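Local coordinates for protein putative decarboxylase involved in desferrioxamine biosynthesis (Erwinia amylovora, PDB 5O5C) that probably decarboxylates lysine with pyridoxal 5'-phosphate as cofactor, a step in the biosynthesis of the siderophore desferrioxamine, at residues A205-F210 against G260-A265; V307-R312 against A403-L408. All blocks are in the same frame, centred on the assembly; numbering follows the deposited sequence.

Contact 1. Residues A205-F210 against G260-A265; sequences AKWRVF and GLIPVA
Phe210 holds its CG anti to the carbonyl carbon (chi1 -57°), a setting that lays the ring alongside Pro263, while Arg208 bends at chi2 (-67°) and folds its guanidinium across Leu261. The phenyl ring meets the proline with its edge: CE1 of Phe210 lies 3.5 Å from CB of Pro263, near the ring plane. Leu261 instead sets CD2 over one face of the guanidinium, off toward the rim and 3.9 Å from Arg208 NH2. That group is held from its own segment, because Arg208 NH1 donates both to Ala205 O (3.0 Å) and to Trp207 O (2.9 Å), the latter in the guanidinium plane.

Beneath these side chains run two adjacent parallel strands of the large-domain sheet of the fold type I PLP enzymes. An almost straight bond from Ile262 N to Lys206 O (3.2 Å, 176° at the hydrogen) starts the ladder, and Arg208 N to Ile262 O and Val264 N to Arg208 O continue it. A beta bulge then shifts the register: Val209 pairs with Ala265, and Phe210 N reaches Ala265 O at 2.7 Å. At the bulge Val264 points toward the other strand, bringing CG2 to 3.6 Å from Trp207 CB.

Trp207, Val209 and Ile262 meet helix 170-189, where Trp185 forms an edge-to-face pair with Trp207. Helix 246-258, which leads into the second strand, packs on Phe210, Leu261 and Pro263 instead. The cofactor is about 13 Å from the Val209 side chain, so this is sheet packing rather than a direct part of its pocket. Chemically, main-chain bonds and apolar packing join the strands, and the arginine lends the aliphatic leucine a flat surface while its NH1 serves two carbonyls of its own segment.

Contact 2. Residues V307-R312 against A403-L408; sequences VSESHR and AFDDIL
Ser308 and Asp405 supply the direct hydrogen bond, from Ser308 OG to Asp405 OD1. It is modelled at 2.4 Å, very short, so its exact length is doubtful. The serine hydroxyl lies anti to its backbone N (chi1 -179°), extended toward the carboxylate, and it also accepts from His311 N at 3.2 Å. A second polar link is indirect: a water donates to the main-chain O of Asp405 (2.7 Å) and is hydrogen-bonded to His311 NE2 (3.0 Å), so the imidazole is tied to the helix backbone.

The serine accepting from the backbone N three residues on makes an ST motif in the irregular loop between strands 294-299 and 323-327, where it leans on helix 397-420. Farther round that helix, Asp406 OD2 is hydrogen-bonded to His25 of the second subunit, so the same helix serves both the loop and the dimer.

Like charges also approach each other: Glu309 OE2 comes within 4.5 Å of Asp405 OD2, their carboxylate planes 66° apart, which could raise the proton affinity of one of them. The CG methylene of Glu309 lies nearer still to the same oxygen.

The histidine ring has one polar and one apolar neighbour. His311 CD2 lies 3.1 Å from Asp405 OD1, which sits at the ring edge near its plane, a close approach of a ring carbon to a carboxylate oxygen; ring and carboxylate are turned 69° from each other. The apolar contact is with Leu408: the two side chains approach from opposite directions, and CD1 of Leu408 comes obliquely to 3.4 Å from His311 CD2.

Overall arrangement
Following the chain from the N terminus, after strand 163-167 and the helices that follow it, strand 207-212 opens contact 1; the chain then passes through helix 218-225, strand 233-236 and helix 246-258 before contact 1 closes this loop of 49 intervening residues by pairing strand 262-269 with the first. Contact 2 opens only afterwards, beyond strand 294-299. Its larger loop, 90 residues between the segments, takes in strands 323-327 and 339-343 and ends on helix 397-420. The two loops follow in series, neither nesting nor crossing. Contact 1 joins neighbouring strands within the large sheet, whereas contact 2 fastens a loop between sheet strands to a later helix; their centres are about 37 Å apart.

Contact 1. Residues A205-F210 against G260-A265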
# COMPACT_ATOMS: atom_id res chain seq x y z
N ALA B 205 16.69 -22.35 10.13
CA ALA B 205 15.59 -23.27 10.29
C ALA B 205 15.24 -23.52 11.77
O ALA B 205 14.17 -24.00 12.06
CB ALA B 205 15.86 -24.57 9.56
N LYS B 206 16.11 -23.16 12.71
CA LYS B 206 15.81 -23.40 14.12
C LYS B 206 15.05 -22.25 14.77
O LYS B 206 14.46 -22.46 15.82
CB LYS B 206 17.08 -23.69 14.89
CG LYS B 206 17.89 -24.87 14.37
CD LYS B 206 19.26 -24.90 15.06
CE LYS B 206 19.91 -26.26 15.06
NZ LYS B 206 21.24 -26.18 15.76
N TRP B 207 15.05 -21.06 14.15
CA TRP B 207 14.53 -19.86 14.80
C TRP B 207 13.04 -19.99 15.03
O TRP B 207 12.32 -20.51 14.22
CB TRP B 207 14.86 -18.58 14.00
CG TRP B 207 16.34 -18.35 13.81
CD1 TRP B 207 17.35 -18.95 14.49
CD2 TRP B 207 16.96 -17.44 12.91
NE1 TRP B 207 18.56 -18.53 14.04
CE2 TRP B 207 18.36 -17.59 13.07
CE3 TRP B 207 16.49 -16.53 11.96
CZ2 TRP B 207 19.27 -16.86 12.33
CZ3 TRP B 207 17.39 -15.80 11.23
CH2 TRP B 207 18.78 -15.96 11.43
N ARG B 208 12.58 -19.53 16.18
CA ARG B 208 11.17 -19.63 16.51
C ARG B 208 10.63 -18.32 16.99
O ARG B 208 11.28 -17.63 17.75
CB ARG B 208 10.93 -20.75 17.54
CG ARG B 208 11.13 -22.15 16.96
CD ARG B 208 10.07 -22.52 15.91
NE ARG B 208 10.23 -23.87 15.35
CZ ARG B 208 11.02 -24.20 14.32
NH1 ARG B 208 11.80 -23.31 13.71
NH2 ARG B 208 11.05 -25.45 13.90
N VAL B 209 9.43 -18.01 16.54
CA VAL B 209 8.64 -16.84 16.97
C VAL B 209 7.42 -17.29 17.74
O VAL B 209 6.77 -18.25 17.37
CB VAL B 209 8.20 -15.99 15.78
CG1 VAL B 209 7.23 -14.88 16.17
CG2 VAL B 209 9.45 -15.43 15.06
N PHE B 210 7.09 -16.58 18.81
CA PHE B 210 5.97 -16.96 19.65
C PHE B 210 4.86 -15.95 19.49
O PHE B 210 5.09 -14.74 19.57
CB PHE B 210 6.38 -17.05 21.12
CG PHE B 210 7.51 -17.99 21.36
CD1 PHE B 210 8.81 -17.55 21.24
CD2 PHE B 210 7.28 -19.32 21.69
CE1 PHE B 210 9.87 -18.41 21.43
CE2 PHE B 210 8.34 -20.18 21.90
CZ PHE B 210 9.64 -19.72 21.78
N GLY B 260 16.56 -28.01 21.03
CA GLY B 260 17.67 -27.36 20.32
C GLY B 260 17.30 -26.16 19.46
O GLY B 260 18.14 -25.63 18.71
N LEU B 261 16.03 -25.75 19.53
CA LEU B 261 15.49 -24.65 18.74
C LEU B 261 15.79 -23.33 19.47
O LEU B 261 16.08 -23.30 20.70
CB LEU B 261 13.99 -24.83 18.54
CG LEU B 261 13.45 -26.15 17.97
CD1 LEU B 261 11.96 -26.16 18.15
CD2 LEU B 261 13.83 -26.32 16.50
N ILE B 262 15.73 -22.24 18.71
CA ILE B 262 16.28 -20.97 19.13
C ILE B 262 15.13 -19.95 19.21
O ILE B 262 14.54 -19.63 18.19
CB ILE B 262 17.40 -20.51 18.17
CG1 ILE B 262 18.57 -21.51 18.16
CG2 ILE B 262 17.90 -19.14 18.56
CD1 ILE B 262 19.70 -21.16 17.21
N PRO B 263 14.81 -19.44 20.41
CA PRO B 263 13.75 -18.45 20.49
C PRO B 263 14.30 -17.10 20.09
O PRO B 263 15.34 -16.66 20.60
CB PRO B 263 13.32 -18.48 21.96
CG PRO B 263 14.41 -19.21 22.69
CD PRO B 263 15.42 -19.69 21.72
N VAL B 264 13.59 -16.45 19.18
CA VAL B 264 14.07 -15.23 18.52
C VAL B 264 13.14 -14.03 18.79
O VAL B 264 13.60 -12.87 18.90
CB VAL B 264 14.26 -15.58 17.00
CG1 VAL B 264 14.43 -14.37 16.12
CG2 VAL B 264 15.45 -16.50 16.84
N ALA B 265 11.84 -14.28 18.87
CA ALA B 265 10.87 -13.23 19.04
C ALA B 265 9.50 -13.65 19.56
O ALA B 265 8.98 -14.79 19.32
CB ALA B 265 10.72 -12.49 17.72

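Contact 2. Residues V307-R312 against A403-L408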
# COMPACT_ATOMS: atom_id res chain seq x y z
N VAL B 307 -4.96 7.58 22.38
CA VAL B 307 -5.67 8.87 22.50
C VAL B 307 -6.77 8.94 23.57
O VAL B 307 -7.46 9.95 23.65
CB VAL B 307 -6.26 9.35 21.15
CG1 VAL B 307 -5.14 9.79 20.22
CG2 VAL B 307 -7.13 8.32 20.48
N SER B 308 -6.90 7.93 24.43
CA SER B 308 -7.95 7.92 25.45
C SER B 308 -7.42 8.51 26.76
O SER B 308 -6.38 8.05 27.29
CB SER B 308 -8.47 6.50 25.68
OG SER B 308 -9.50 6.45 26.65
N GLU B 309 -8.09 9.57 27.22
CA GLU B 309 -7.85 10.23 28.51
C GLU B 309 -7.64 9.26 29.67
O GLU B 309 -6.72 9.44 30.45
CB GLU B 309 -9.02 11.18 28.86
CG GLU B 309 -10.42 10.52 28.95
CD GLU B 309 -11.47 11.39 29.63
OE1 GLU B 309 -11.58 12.59 29.31
OE2 GLU B 309 -12.22 10.86 30.49
N SER B 310 -8.49 8.23 29.76
CA SER B 310 -8.54 7.33 30.91
C SER B 310 -8.03 5.91 30.65
O SER B 310 -7.50 5.28 31.55
CB SER B 310 -9.96 7.26 31.48
OG SER B 310 -10.90 6.85 30.50
N HIS B 311 -8.22 5.42 29.42
CA HIS B 311 -7.94 4.06 29.07
C HIS B 311 -6.50 3.82 28.65
O HIS B 311 -6.05 2.67 28.65
CB HIS B 311 -8.93 3.55 28.01
CG HIS B 311 -10.35 3.55 28.46
ND1 HIS B 311 -10.82 2.71 29.45
CD2 HIS B 311 -11.42 4.27 28.05
CE1 HIS B 311 -12.11 2.93 29.63
NE2 HIS B 311 -12.49 3.87 28.80
N ARG B 312 -5.78 4.88 28.28
CA ARG B 312 -4.34 4.78 27.89
C ARG B 312 -3.51 3.83 28.78
O ARG B 312 -2.67 3.04 28.26
CB ARG B 312 -3.76 6.20 27.92
CG ARG B 312 -2.40 6.46 27.30
CD ARG B 312 -2.17 7.98 27.34
NE ARG B 312 -3.12 8.70 26.45
CZ ARG B 312 -3.57 9.95 26.61
NH1 ARG B 312 -3.21 10.69 27.64
NH2 ARG B 312 -4.43 10.45 25.73
N ALA B 403 -14.44 10.03 20.99
CA ALA B 403 -15.05 9.01 20.15
C ALA B 403 -14.70 7.61 20.61
O ALA B 403 -15.59 6.81 20.81
CB ALA B 403 -14.62 9.18 18.72
N PHE B 404 -13.42 7.34 20.80
CA PHE B 404 -12.99 5.97 21.09
C PHE B 404 -13.55 5.52 22.45
O PHE B 404 -14.11 4.42 22.57
CB PHE B 404 -11.48 5.82 21.08
CG PHE B 404 -11.05 4.46 20.70
CD1 PHE B 404 -11.11 4.06 19.37
CD2 PHE B 404 -10.58 3.56 21.64
CE1 PHE B 404 -10.75 2.80 18.99
CE2 PHE B 404 -10.21 2.28 21.26
CZ PHE B 404 -10.28 1.90 19.93
N ASP B 405 -13.45 6.41 23.44
CA ASP B 405 -14.15 6.21 24.73
C ASP B 405 -15.61 5.92 24.65
O ASP B 405 -16.07 4.96 25.28
CB ASP B 405 -13.95 7.40 25.64
CG ASP B 405 -12.52 7.51 26.10
OD1 ASP B 405 -11.78 6.51 25.97
OD2 ASP B 405 -12.17 8.60 26.57
N ASP B 406 -16.36 6.72 23.93
CA ASP B 406 -17.77 6.39 23.68
C ASP B 406 -18.02 5.01 23.10
O ASP B 406 -18.93 4.30 23.56
CB ASP B 406 -18.48 7.49 22.88
CG ASP B 406 -18.62 8.73 23.68
OD1 ASP B 406 -18.22 8.71 24.83
OD2 ASP B 406 -19.10 9.75 23.20
N ILE B 407 -17.19 4.60 22.14
CA ILE B 407 -17.30 3.22 21.59
C ILE B 407 -16.94 2.15 22.66
O ILE B 407 -17.66 1.16 22.80
CB ILE B 407 -16.65 3.03 20.19
CG1 ILE B 407 -15.26 3.60 20.08
CG2 ILE B 407 -17.47 3.73 19.08
CD1 ILE B 407 -14.42 3.06 18.95
N LEU B 408 -15.89 2.36 23.45
CA LEU B 408 -15.65 1.48 24.62
C LEU B 408 -16.86 1.38 25.60
O LEU B 408 -17.23 0.31 26.02
CB LEU B 408 -14.41 1.91 25.38
CG LEU B 408 -13.15 1.86 24.48
CD1 LEU B 408 -11.98 2.52 25.14
CD2 LEU B 408 -12.79 0.43 24.13
O HOH W 1 -15.30 4.46 27.87